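Gamma-glutamyl phosphate reductase (Thermotoga maritima, PDB 1O20) probably catalyses the NADPH-dependent reduction of L-glutamyl phosphate to glutamate semialdehyde, the second step from glutamate in proline biosynthesis. Local coordinates at residues G216-I220 / E233-G237; H240-S246 / E352-N358; K260-G265 / L324-I328. All blocks are in the same frame, centred on the assembly; numbering follows the deposited sequence.

Interaction 1: G216-I220 / E233-G237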
ATOM      1  N   GLY A 216      -1.378  10.061   5.931  1.00 35.08           N
ATOM      2  CA  GLY A 216      -2.631  10.107   6.683  1.00 35.29           C
ATOM      3  C   GLY A 216      -3.876   9.899   5.845  1.00 35.45           C
ATOM      4  O   GLY A 216      -3.858  10.152   4.626  1.00 36.18           O
ATOM      5  N   TYR A 217      -4.969   9.471   6.486  1.00 34.65           N
ATOM      6  CA  TYR A 217      -6.252   9.325   5.784  1.00 34.34           C
ATOM      7  C   TYR A 217      -6.850  10.661   5.303  1.00 33.18           C
ATOM      8  O   TYR A 217      -7.624  10.696   4.337  1.00 32.24           O
ATOM      9  CB  TYR A 217      -7.265   8.559   6.647  1.00 34.53           C
ATOM     10  CG  TYR A 217      -6.813   7.133   6.941  1.00 37.09           C
ATOM     11  CD1 TYR A 217      -6.492   6.244   5.892  1.00 38.63           C
ATOM     12  CD2 TYR A 217      -6.673   6.674   8.275  1.00 38.23           C
ATOM     13  CE1 TYR A 217      -6.067   4.932   6.156  1.00 39.10           C
ATOM     14  CE2 TYR A 217      -6.241   5.382   8.548  1.00 37.83           C
ATOM     15  CZ  TYR A 217      -5.939   4.508   7.490  1.00 39.82           C
ATOM     16  OH  TYR A 217      -5.519   3.220   7.746  1.00 39.72           O
ATOM     17  N   GLY A 218      -6.495  11.749   5.972  1.00 32.45           N
ATOM     18  CA  GLY A 218      -6.964  13.065   5.578  1.00 32.46           C
ATOM     19  C   GLY A 218      -6.473  13.383   4.181  1.00 32.30           C
ATOM     20  O   GLY A 218      -7.251  13.755   3.308  1.00 31.76           O
ATOM     21  N   LEU A 219      -5.179  13.190   3.975  1.00 31.96           N
ATOM     22  CA  LEU A 219      -4.561  13.421   2.684  1.00 32.18           C
ATOM     23  C   LEU A 219      -5.085  12.472   1.593  1.00 32.35           C
ATOM     24  O   LEU A 219      -5.226  12.886   0.421  1.00 32.14           O
ATOM     25  CB  LEU A 219      -3.052  13.295   2.816  1.00 32.41           C
ATOM     26  CG  LEU A 219      -2.207  13.463   1.549  1.00 34.02           C
ATOM     27  CD1 LEU A 219      -2.536  14.791   0.806  1.00 35.70           C
ATOM     28  CD2 LEU A 219      -0.719  13.392   1.893  1.00 34.57           C
ATOM     29  N   ILE A 220      -5.359  11.212   1.964  1.00 32.13           N
ATOM     30  CA  ILE A 220      -5.791  10.184   0.990  1.00 31.56           C
ATOM     31  C   ILE A 220      -7.232  10.489   0.555  1.00 31.31           C
ATOM     32  O   ILE A 220      -7.563  10.477  -0.647  1.00 29.88           O
ATOM     33  CB  ILE A 220      -5.612   8.723   1.596  1.00 31.94           C
ATOM     34  CG1 ILE A 220      -4.126   8.330   1.602  1.00 31.21           C
ATOM     35  CG2 ILE A 220      -6.439   7.682   0.836  1.00 30.99           C
ATOM     36  CD1 ILE A 220      -3.764   7.240   2.589  1.00 33.07           C
ATOM     37  N   GLU A 233      -6.336   4.269  -4.370  1.00 24.24           N
ATOM     38  CA  GLU A 233      -6.607   4.579  -2.974  1.00 24.71           C
ATOM     39  C   GLU A 233      -6.188   3.434  -2.024  1.00 25.02           C
ATOM     40  O   GLU A 233      -6.797   2.332  -2.020  1.00 23.09           O
ATOM     41  CB  GLU A 233      -8.103   4.837  -2.835  1.00 25.14           C
ATOM     42  CG  GLU A 233      -8.560   5.160  -1.435  1.00 26.46           C
ATOM     43  CD  GLU A 233      -9.990   5.665  -1.412  1.00 29.72           C
ATOM     44  OE1 GLU A 233     -10.788   5.361  -2.346  1.00 27.54           O
ATOM     45  OE2 GLU A 233     -10.310   6.400  -0.462  1.00 31.06           O
ATOM     46  N   THR A 234      -5.165   3.699  -1.208  1.00 24.69           N
ATOM     47  CA  THR A 234      -4.751   2.764  -0.170  1.00 24.75           C
ATOM     48  C   THR A 234      -5.522   3.067   1.087  1.00 24.90           C
ATOM     49  O   THR A 234      -5.091   3.908   1.901  1.00 25.22           O
ATOM     50  CB  THR A 234      -3.225   2.877   0.094  1.00 26.16           C
ATOM     51  OG1 THR A 234      -2.892   4.198   0.578  1.00 28.03           O
ATOM     52  CG2 THR A 234      -2.440   2.699  -1.223  1.00 25.03           C
ATOM     53  N   GLY A 235      -6.681   2.410   1.240  1.00 24.18           N
ATOM     54  CA  GLY A 235      -7.675   2.849   2.200  1.00 23.43           C
ATOM     55  C   GLY A 235      -7.478   2.305   3.619  1.00 23.40           C
ATOM     56  O   GLY A 235      -6.522   1.581   3.893  1.00 21.52           O
ATOM     57  N   VAL A 236      -8.420   2.706   4.476  1.00 23.44           N
ATOM     58  CA  VAL A 236      -8.596   2.244   5.872  1.00 23.70           C
ATOM     59  C   VAL A 236      -8.758   0.731   6.002  1.00 22.29           C
ATOM     60  O   VAL A 236      -9.373   0.082   5.149  1.00 21.40           O
ATOM     61  CB  VAL A 236      -9.882   2.846   6.499  1.00 24.27           C
ATOM     62  CG1 VAL A 236     -10.037   2.403   7.993  1.00 25.05           C
ATOM     63  CG2 VAL A 236      -9.874   4.368   6.426  1.00 27.15           C
ATOM     64  N   GLY A 237      -8.215   0.178   7.083  1.00 20.92           N
ATOM     65  CA  GLY A 237      -8.256  -1.258   7.314  1.00 20.23           C
ATOM     66  C   GLY A 237      -8.911  -1.574   8.650  1.00 19.39           C
ATOM     67  O   GLY A 237      -8.233  -1.880   9.630  1.00 18.21           O
TER

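Interaction 2: H240-S246 / E352-N358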
ATOM      1  N   HIS A 240     -11.594  -7.486  10.391  1.00 15.11           N
ATOM      2  CA  HIS A 240     -12.274  -8.403  11.329  1.00 14.86           C
ATOM      3  C   HIS A 240     -11.677  -9.776  11.258  1.00 14.84           C
ATOM      4  O   HIS A 240     -11.244 -10.220  10.200  1.00 15.14           O
ATOM      5  CB  HIS A 240     -13.761  -8.571  11.030  1.00 14.51           C
ATOM      6  CG  HIS A 240     -14.520  -7.299  10.996  1.00 15.77           C
ATOM      7  ND1 HIS A 240     -14.301  -6.335  10.048  1.00 12.95           N
ATOM      8  CD2 HIS A 240     -15.525  -6.841  11.782  1.00 15.99           C
ATOM      9  CE1 HIS A 240     -15.085  -5.304  10.291  1.00 17.58           C
ATOM     10  NE2 HIS A 240     -15.861  -5.598  11.321  1.00 16.98           N
ATOM     11  N   ILE A 241     -11.640 -10.443  12.399  1.00 14.48           N
ATOM     12  CA  ILE A 241     -11.411 -11.868  12.495  1.00 14.64           C
ATOM     13  C   ILE A 241     -12.655 -12.475  13.138  1.00 15.04           C
ATOM     14  O   ILE A 241     -13.075 -12.035  14.218  1.00 15.46           O
ATOM     15  CB  ILE A 241     -10.165 -12.163  13.372  1.00 14.89           C
ATOM     16  CG1 ILE A 241      -8.894 -11.589  12.719  1.00 14.54           C
ATOM     17  CG2 ILE A 241     -10.025 -13.642  13.606  1.00 15.32           C
ATOM     18  CD1 ILE A 241      -7.696 -11.691  13.639  1.00 19.61           C
ATOM     19  N   PHE A 242     -13.223 -13.495  12.497  1.00 15.49           N
ATOM     20  CA  PHE A 242     -14.348 -14.252  13.038  1.00 15.43           C
ATOM     21  C   PHE A 242     -13.892 -15.632  13.487  1.00 15.75           C
ATOM     22  O   PHE A 242     -13.355 -16.394  12.696  1.00 16.07           O
ATOM     23  CB  PHE A 242     -15.436 -14.416  11.966  1.00 16.18           C
ATOM     24  CG  PHE A 242     -16.509 -15.431  12.322  1.00 15.91           C
ATOM     25  CD1 PHE A 242     -17.173 -15.355  13.517  1.00 18.44           C
ATOM     26  CD2 PHE A 242     -16.855 -16.437  11.439  1.00 15.90           C
ATOM     27  CE1 PHE A 242     -18.171 -16.287  13.841  1.00 16.23           C
ATOM     28  CE2 PHE A 242     -17.835 -17.371  11.748  1.00 13.56           C
ATOM     29  CZ  PHE A 242     -18.494 -17.290  12.928  1.00 13.59           C
ATOM     30  N   VAL A 243     -14.082 -15.935  14.764  1.00 15.34           N
ATOM     31  CA  VAL A 243     -13.780 -17.217  15.330  1.00 15.18           C
ATOM     32  C   VAL A 243     -15.065 -18.047  15.340  1.00 15.39           C
ATOM     33  O   VAL A 243     -15.970 -17.810  16.106  1.00 15.02           O
ATOM     34  CB  VAL A 243     -13.219 -17.091  16.773  1.00 15.71           C
ATOM     35  CG1 VAL A 243     -12.715 -18.451  17.245  1.00 15.71           C
ATOM     36  CG2 VAL A 243     -12.031 -16.027  16.840  1.00 15.94           C
ATOM     37  N   ASP A 244     -15.119 -19.015  14.456  1.00 15.76           N
ATOM     38  CA  ASP A 244     -16.286 -19.875  14.279  1.00 17.00           C
ATOM     39  C   ASP A 244     -16.278 -20.964  15.352  1.00 17.10           C
ATOM     40  O   ASP A 244     -15.274 -21.223  15.998  1.00 15.98           O
ATOM     41  CB  ASP A 244     -16.203 -20.493  12.887  1.00 16.94           C
ATOM     42  CG  ASP A 244     -17.538 -21.042  12.333  1.00 17.53           C
ATOM     43  OD1 ASP A 244     -18.669 -20.760  12.824  1.00 19.23           O
ATOM     44  OD2 ASP A 244     -17.505 -21.769  11.295  1.00 18.76           O
ATOM     45  N   GLU A 245     -17.437 -21.605  15.490  1.00 17.84           N
ATOM     46  CA  GLU A 245     -17.672 -22.661  16.446  1.00 19.10           C
ATOM     47  C   GLU A 245     -16.662 -23.766  16.455  1.00 17.88           C
ATOM     48  O   GLU A 245     -16.223 -24.170  17.522  1.00 19.67           O
ATOM     49  CB  GLU A 245     -19.048 -23.288  16.175  1.00 19.89           C
ATOM     50  CG  GLU A 245     -19.478 -24.256  17.272  1.00 25.27           C
ATOM     51  CD  GLU A 245     -20.731 -25.031  16.908  1.00 27.00           C
ATOM     52  OE1 GLU A 245     -21.283 -24.831  15.795  1.00 25.20           O
ATOM     53  OE2 GLU A 245     -21.147 -25.817  17.786  1.00 33.20           O
ATOM     54  N   SER A 246     -16.285 -24.254  15.293  1.00 18.09           N
ATOM     55  CA  SER A 246     -15.332 -25.386  15.180  1.00 18.22           C
ATOM     56  C   SER A 246     -13.877 -25.011  15.069  1.00 18.40           C
ATOM     57  O   SER A 246     -13.040 -25.878  14.873  1.00 17.83           O
ATOM     58  CB  SER A 246     -15.692 -26.261  13.973  1.00 18.81           C
ATOM     59  OG  SER A 246     -15.523 -25.554  12.722  1.00 17.73           O
ATOM     60  N   GLU A 352     -10.060  -9.441   5.920  1.00 15.93           N
ATOM     61  CA  GLU A 352     -11.060 -10.125   6.749  1.00 15.72           C
ATOM     62  C   GLU A 352     -10.683 -11.597   6.858  1.00 15.65           C
ATOM     63  O   GLU A 352     -10.270 -12.204   5.869  1.00 15.49           O
ATOM     64  CB  GLU A 352     -12.467  -9.971   6.135  1.00 15.01           C
ATOM     65  CG  GLU A 352     -12.852  -8.555   5.759  1.00 16.66           C
ATOM     66  CD  GLU A 352     -13.003  -7.592   6.941  1.00 20.65           C
ATOM     67  OE1 GLU A 352     -12.929  -8.047   8.099  1.00 18.86           O
ATOM     68  OE2 GLU A 352     -13.168  -6.370   6.705  1.00 20.27           O
ATOM     69  N   SER A 353     -10.857 -12.170   8.043  1.00 15.63           N
ATOM     70  CA  SER A 353     -10.455 -13.540   8.324  1.00 15.61           C
ATOM     71  C   SER A 353     -11.501 -14.371   9.075  1.00 15.32           C
ATOM     72  O   SER A 353     -12.201 -13.877   9.985  1.00 16.47           O
ATOM     73  CB  SER A 353      -9.172 -13.547   9.122  1.00 15.44           C
ATOM     74  OG  SER A 353      -8.730 -14.899   9.314  1.00 16.56           O
ATOM     75  N   ILE A 354     -11.594 -15.638   8.694  1.00 14.38           N
ATOM     76  CA  ILE A 354     -12.384 -16.593   9.444  1.00 14.39           C
ATOM     77  C   ILE A 354     -11.491 -17.657   9.981  1.00 14.60           C
ATOM     78  O   ILE A 354     -10.713 -18.231   9.260  1.00 14.97           O
ATOM     79  CB  ILE A 354     -13.541 -17.215   8.612  1.00 13.80           C
ATOM     80  CG1 ILE A 354     -14.314 -18.262   9.449  1.00 13.70           C
ATOM     81  CG2 ILE A 354     -13.048 -17.877   7.348  1.00 14.87           C
ATOM     82  CD1 ILE A 354     -15.672 -18.655   8.804  1.00 13.12           C
ATOM     83  N   LEU A 355     -11.661 -17.955  11.250  1.00 14.72           N
ATOM     84  CA  LEU A 355     -10.987 -19.076  11.860  1.00 15.70           C
ATOM     85  C   LEU A 355     -12.038 -20.171  12.046  1.00 16.50           C
ATOM     86  O   LEU A 355     -12.987 -20.009  12.798  1.00 16.36           O
ATOM     87  CB  LEU A 355     -10.338 -18.662  13.197  1.00 14.90           C
ATOM     88  CG  LEU A 355      -9.465 -17.402  13.159  1.00 15.89           C
ATOM     89  CD1 LEU A 355      -8.779 -17.178  14.528  1.00 18.06           C
ATOM     90  CD2 LEU A 355      -8.422 -17.380  12.021  1.00 15.16           C
ATOM     91  N   THR A 356     -11.839 -21.303  11.376  1.00 17.10           N
ATOM     92  CA  THR A 356     -12.833 -22.397  11.405  1.00 17.33           C
ATOM     93  C   THR A 356     -12.242 -23.734  10.953  1.00 17.76           C
ATOM     94  O   THR A 356     -11.203 -23.774  10.314  1.00 17.73           O
ATOM     95  CB  THR A 356     -14.078 -22.000  10.553  1.00 17.06           C
ATOM     96  OG1 THR A 356     -15.158 -22.949  10.694  1.00 14.91           O
ATOM     97  CG2 THR A 356     -13.752 -21.943   9.069  1.00 15.03           C
ATOM     98  N   GLU A 357     -12.907 -24.821  11.346  1.00 18.74           N
ATOM     99  CA  GLU A 357     -12.652 -26.132  10.766  1.00 18.05           C
ATOM    100  C   GLU A 357     -13.782 -26.638   9.882  1.00 17.95           C
ATOM    101  O   GLU A 357     -13.809 -27.814   9.484  1.00 18.80           O
ATOM    102  CB  GLU A 357     -12.352 -27.106  11.894  1.00 19.00           C
ATOM    103  CG  GLU A 357     -11.005 -26.812  12.533  1.00 19.09           C
ATOM    104  CD  GLU A 357      -9.836 -27.007  11.552  1.00 21.96           C
ATOM    105  OE1 GLU A 357      -9.760 -28.088  10.869  1.00 19.99           O
ATOM    106  OE2 GLU A 357      -8.995 -26.071  11.442  1.00 21.23           O
ATOM    107  N   ASN A 358     -14.739 -25.774   9.578  1.00 16.98           N
ATOM    108  CA  ASN A 358     -15.899 -26.168   8.841  1.00 16.72           C
ATOM    109  C   ASN A 358     -15.773 -25.743   7.374  1.00 17.06           C
ATOM    110  O   ASN A 358     -15.725 -24.566   7.077  1.00 18.05           O
ATOM    111  CB  ASN A 358     -17.148 -25.561   9.488  1.00 17.16           C
ATOM    112  CG  ASN A 358     -18.414 -26.030   8.859  1.00 16.77           C
ATOM    113  OD1 ASN A 358     -18.721 -25.685   7.720  1.00 15.88           O
ATOM    114  ND2 ASN A 358     -19.149 -26.867   9.577  1.00 16.09           N
TER

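Interaction 3: K260-G265 / L324-I328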
ATOM      1  N   LYS A 260      -3.325  -8.604  15.856  1.00 19.87           N
ATOM      2  CA  LYS A 260      -3.549  -7.421  16.664  1.00 20.53           C
ATOM      3  C   LYS A 260      -2.265  -6.746  17.127  1.00 20.77           C
ATOM      4  O   LYS A 260      -2.156  -5.517  17.050  1.00 20.85           O
ATOM      5  CB  LYS A 260      -4.436  -7.750  17.851  1.00 20.28           C
ATOM      6  CG  LYS A 260      -4.775  -6.563  18.804  1.00 20.28           C
ATOM      7  CD  LYS A 260      -5.775  -5.526  18.242  1.00 21.01           C
ATOM      8  CE  LYS A 260      -5.092  -4.370  17.502  1.00 19.88           C
ATOM      9  NZ  LYS A 260      -6.106  -3.411  16.932  1.00 19.04           N
ATOM     10  N   THR A 261      -1.284  -7.528  17.593  1.00 21.25           N
ATOM     11  CA  THR A 261      -0.161  -6.959  18.346  1.00 20.83           C
ATOM     12  C   THR A 261       1.154  -6.936  17.605  1.00 21.88           C
ATOM     13  O   THR A 261       2.105  -6.357  18.112  1.00 22.66           O
ATOM     14  CB  THR A 261       0.081  -7.727  19.682  1.00 21.20           C
ATOM     15  OG1 THR A 261       0.618  -9.038  19.402  1.00 17.64           O
ATOM     16  CG2 THR A 261      -1.254  -7.963  20.420  1.00 21.38           C
ATOM     17  N   GLN A 262       1.268  -7.566  16.451  1.00 21.83           N
ATOM     18  CA  GLN A 262       2.581  -7.615  15.822  1.00 23.30           C
ATOM     19  C   GLN A 262       2.982  -6.187  15.365  1.00 23.40           C
ATOM     20  O   GLN A 262       4.115  -5.771  15.569  1.00 22.56           O
ATOM     21  CB  GLN A 262       2.646  -8.613  14.639  1.00 23.31           C
ATOM     22  CG  GLN A 262       4.071  -8.731  14.052  1.00 24.25           C
ATOM     23  CD  GLN A 262       4.210  -9.806  12.972  1.00 24.68           C
ATOM     24  OE1 GLN A 262       3.532  -9.767  11.936  1.00 25.84           O
ATOM     25  NE2 GLN A 262       5.088 -10.761  13.217  1.00 24.34           N
ATOM     26  N   ARG A 263       2.038  -5.472  14.758  1.00 24.23           N
ATOM     27  CA  ARG A 263       2.229  -4.107  14.274  1.00 25.36           C
ATOM     28  C   ARG A 263       0.895  -3.369  14.359  1.00 24.87           C
ATOM     29  O   ARG A 263       0.251  -3.146  13.348  1.00 25.38           O
ATOM     30  CB  ARG A 263       2.691  -4.104  12.808  1.00 26.51           C
ATOM     31  CG  ARG A 263       4.125  -4.509  12.616  1.00 30.35           C
ATOM     32  CD  ARG A 263       5.122  -3.409  13.008  1.00 34.05           C
ATOM     33  NE  ARG A 263       6.488  -3.807  12.693  1.00 35.72           N
ATOM     34  CZ  ARG A 263       7.194  -4.689  13.381  1.00 37.53           C
ATOM     35  NH1 ARG A 263       6.663  -5.295  14.445  1.00 38.71           N
ATOM     36  NH2 ARG A 263       8.446  -4.976  13.007  1.00 37.73           N
ATOM     37  N   PRO A 264       0.469  -3.013  15.557  1.00 25.01           N
ATOM     38  CA  PRO A 264      -0.842  -2.367  15.741  1.00 24.84           C
ATOM     39  C   PRO A 264      -1.033  -1.032  14.988  1.00 25.67           C
ATOM     40  O   PRO A 264      -2.185  -0.687  14.692  1.00 23.82           O
ATOM     41  CB  PRO A 264      -0.937  -2.145  17.247  1.00 25.03           C
ATOM     42  CG  PRO A 264       0.393  -2.643  17.861  1.00 25.56           C
ATOM     43  CD  PRO A 264       1.223  -3.206  16.816  1.00 24.62           C
ATOM     44  N   GLY A 265       0.070  -0.327  14.694  1.00 26.30           N
ATOM     45  CA  GLY A 265       0.064   0.942  13.970  1.00 27.38           C
ATOM     46  C   GLY A 265      -0.128   0.888  12.441  1.00 28.02           C
ATOM     47  O   GLY A 265      -0.275   1.925  11.813  1.00 28.87           O
ATOM     48  N   LEU A 324      -5.829   1.553  15.060  1.00 21.48           N
ATOM     49  CA  LEU A 324      -4.372   1.676  14.830  1.00 22.17           C
ATOM     50  C   LEU A 324      -3.627   1.789  16.192  1.00 21.96           C
ATOM     51  O   LEU A 324      -2.789   2.660  16.401  1.00 21.77           O
ATOM     52  CB  LEU A 324      -4.066   2.908  13.981  1.00 23.56           C
ATOM     53  CG  LEU A 324      -3.753   2.785  12.458  1.00 26.55           C
ATOM     54  CD1 LEU A 324      -4.183   1.472  11.805  1.00 26.49           C
ATOM     55  CD2 LEU A 324      -4.244   4.020  11.696  1.00 27.10           C
ATOM     56  N   ASP A 325      -3.991   0.919  17.120  1.00 21.07           N
ATOM     57  CA  ASP A 325      -3.471   0.963  18.492  1.00 20.44           C
ATOM     58  C   ASP A 325      -3.836  -0.358  19.128  1.00 20.21           C
ATOM     59  O   ASP A 325      -4.588  -1.157  18.538  1.00 19.82           O
ATOM     60  CB  ASP A 325      -4.146   2.123  19.224  1.00 20.18           C
ATOM     61  CG  ASP A 325      -3.356   2.638  20.404  1.00 21.08           C
ATOM     62  OD1 ASP A 325      -2.360   2.000  20.848  1.00 16.80           O
ATOM     63  OD2 ASP A 325      -3.716   3.684  20.969  1.00 23.85           O
ATOM     64  N   LEU A 326      -3.302  -0.606  20.313  1.00 19.52           N
ATOM     65  CA  LEU A 326      -3.590  -1.816  21.059  1.00 19.07           C
ATOM     66  C   LEU A 326      -4.951  -1.690  21.716  1.00 18.32           C
ATOM     67  O   LEU A 326      -5.080  -1.610  22.946  1.00 17.38           O
ATOM     68  CB  LEU A 326      -2.490  -2.058  22.090  1.00 19.75           C
ATOM     69  CG  LEU A 326      -1.179  -2.448  21.432  1.00 22.05           C
ATOM     70  CD1 LEU A 326       0.008  -2.211  22.395  1.00 24.45           C
ATOM     71  CD2 LEU A 326      -1.269  -3.911  20.998  1.00 23.75           C
ATOM     72  N   ILE A 327      -5.966  -1.624  20.861  1.00 18.18           N
ATOM     73  CA  ILE A 327      -7.364  -1.586  21.258  1.00 17.06           C
ATOM     74  C   ILE A 327      -8.090  -2.581  20.328  1.00 16.64           C
ATOM     75  O   ILE A 327      -7.701  -2.767  19.147  1.00 15.05           O
ATOM     76  CB  ILE A 327      -7.945  -0.188  21.075  1.00 17.38           C
ATOM     77  CG1 ILE A 327      -7.102   0.857  21.791  1.00 18.23           C
ATOM     78  CG2 ILE A 327      -9.393  -0.140  21.587  1.00 17.16           C
ATOM     79  CD1 ILE A 327      -7.480   2.316  21.531  1.00 18.91           C
ATOM     80  N   ILE A 328      -9.117  -3.227  20.855  1.00 14.29           N
ATOM     81  CA  ILE A 328      -9.890  -4.168  20.050  1.00 14.69           C
ATOM     82  C   ILE A 328     -11.331  -4.154  20.526  1.00 14.23           C
ATOM     83  O   ILE A 328     -11.611  -3.956  21.727  1.00 14.19           O
ATOM     84  CB  ILE A 328      -9.248  -5.611  20.090  1.00 14.92           C
ATOM     85  CG1 ILE A 328      -9.719  -6.435  18.893  1.00 16.78           C
ATOM     86  CG2 ILE A 328      -9.536  -6.315  21.424  1.00 15.30           C
ATOM     87  CD1 ILE A 328      -9.019  -7.764  18.678  1.00 18.99           C
TER
HETATM   88  O   HOH W   1      -4.724  -1.475  15.302  1.00 22.77           O

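Interaction 1: G216-I220 / E233-G237
The phenol ring of Tyr217 is met on one face by the CG2 methyl of Val236. The methyl lies 3.9 Å from the ring centroid and only 12° off the ring normal. This is a CH-pi contact over the centre of the ring, and the two side chains cross at about a right angle. The Tyr217 ring also follows the backbone of the partner loop. Its CE1 comes within 3.6 Å of Val236 N, and its OH reaches 3.7 Å from Val236 CA. The hydroxyl makes a weak hydrogen bond to Glu322, whose carboxylate also binds the backbone N of Gly237. One acidic group therefore ties the end of the ring to the loop it rests on.

Ile220, about one helical turn on, meets the Glu233-Thr234 end of the loop. Its two branches do different work. The CD1 end stands 3.7 Å from Thr234 OG1 and approaches Thr234 O as well. With CG1 anti to the carbonyl carbon (chi1 -75°), the CG2 methyl stands anti to the backbone N and rests 4.0 Å from Glu233 CG. It thus touches the aliphatic part of the extended glutamate chain and not its carboxylate.

No hydrogen bond links 216-220 to 233-237, so the fit rests on van der Waals packing, part of it against polar backbone atoms. The helix start is set locally: Gly216 is the N-cap, and its O accepts from Ile220 N at 3.2 Å. The Tyr217 side chain also touches Cys267 and Leu324, in other loops.

Helix 217-226 follows a strand of the four-stranded parallel sheet, and 233-237 leads into strand 239-243 of the seven-stranded one. The contact therefore sits at the junction of the two alpha/beta domains, an arrangement typical of the aldehyde dehydrogenase fold.

Interaction 2: H240-S246 / E352-N358
Phe242 lies alongside Ile354, pointing the same way, with its ring edge on the isoleucine tip. Phe242 CD2 is 3.6 Å from Ile354 CD1. Phe242 CG and Ile354 CG1 both stand anti to their backbone N (chi1 168° and 178°), which keeps the side chains abreast. Val336 and Ala339 of helix 336-346 pack on Phe242. On the other face of the sheet, Ile241 CG2 meets Leu355 CG at 3.8 Å, where Leu355 also packs on Ala252 and Val255 of helix 249-261.

Strands 239-243 and 351-355 are parallel neighbours in the seven-stranded sheet, which carries helices on both faces as in the catalytic domain of aldehyde dehydrogenases. Phe242 is gripped by two backbone bonds: its N donates to Ser353 O, and its O accepts from Leu355 N at 2.7 Å.

At one end, Glu352 OE1 takes two bonds from a single residue. His240 N gives one at 2.7 Å and His240 ND1 the other at 2.9 Å, from opposite faces of the carboxylate plane. Glu352 OE2 is held by Ser347. Beyond the strands, Thr356 OG1 donates to Asp244 OD2 at 2.7 Å. The same hydroxyl accepts from Asn358 N in an ST turn, while Ser246 OG accepts from Glu357 N at 3.0 Å.

Interaction 3: K260-G265 / L324-I328
Lys260 sends its ammonium group across to the backbone of 324-328. NZ donates to Ile327 O at 2.8 Å and to Asp325 O at 3.2 Å, meeting both carbonyls nearly end-on. The chain starts anti to the backbone N (chi1 -179°), then bends at chi2 and chi3, which brings Lys260 CD against Ile328 CB.

NZ has further partners: a salt bridge to Glu271, the carbonyl of Ala270, and a water 2.9 Å from NZ. Its protons are probably shared among them. The water donates to Pro264 O at 2.7 Å and takes a weak bond from Asp325 N, so it joins the two loops. Glu271 also accepts from Leu324 N.

Asp325 O has a second, weak donor in Ile327 N, which closes an inverse gamma turn centred on Leu326. Leu326 N donates to Asp325 OD1 at 2.8 Å. Beside these polar contacts, Pro264 CG packs on Leu326 CD2 at 3.8 Å.

A methionine in place of Lys260 would probably leave Ile327 O and the Glu271 carboxylate without their shared cationic partner.

These bonds tie the loop between helix 249-261 and strand 270-276 to the start of 327-333, the parallel neighbour of 270-276, in the alpha/beta sheet of the aldehyde dehydrogenase fold.

Overall arrangement
Interaction 2 is the buried contact of the three; interactions 1 and 3 are only partly buried. Interactions 2 and 3 belong to the same seven-stranded sheet. Helix 249-261 connects them: it packs on one face of the sheet in interaction 2, and Lys260, toward its C-terminal end, carries interaction 3. Interaction 1 lies nearer the chain centre, about 17 Å from interaction 3 between centres. These two touch directly, Tyr217 CE2 to Leu324 CD2 at 4.0 Å. Interaction 1 is packing without cross-segment hydrogen bonds, between a helix start and the loop that leads to the other domain. Interaction 2 is regular strand pairing with polar ends, and interaction 3 a lysine and a water bound to backbone carbonyls of a loop and a strand start.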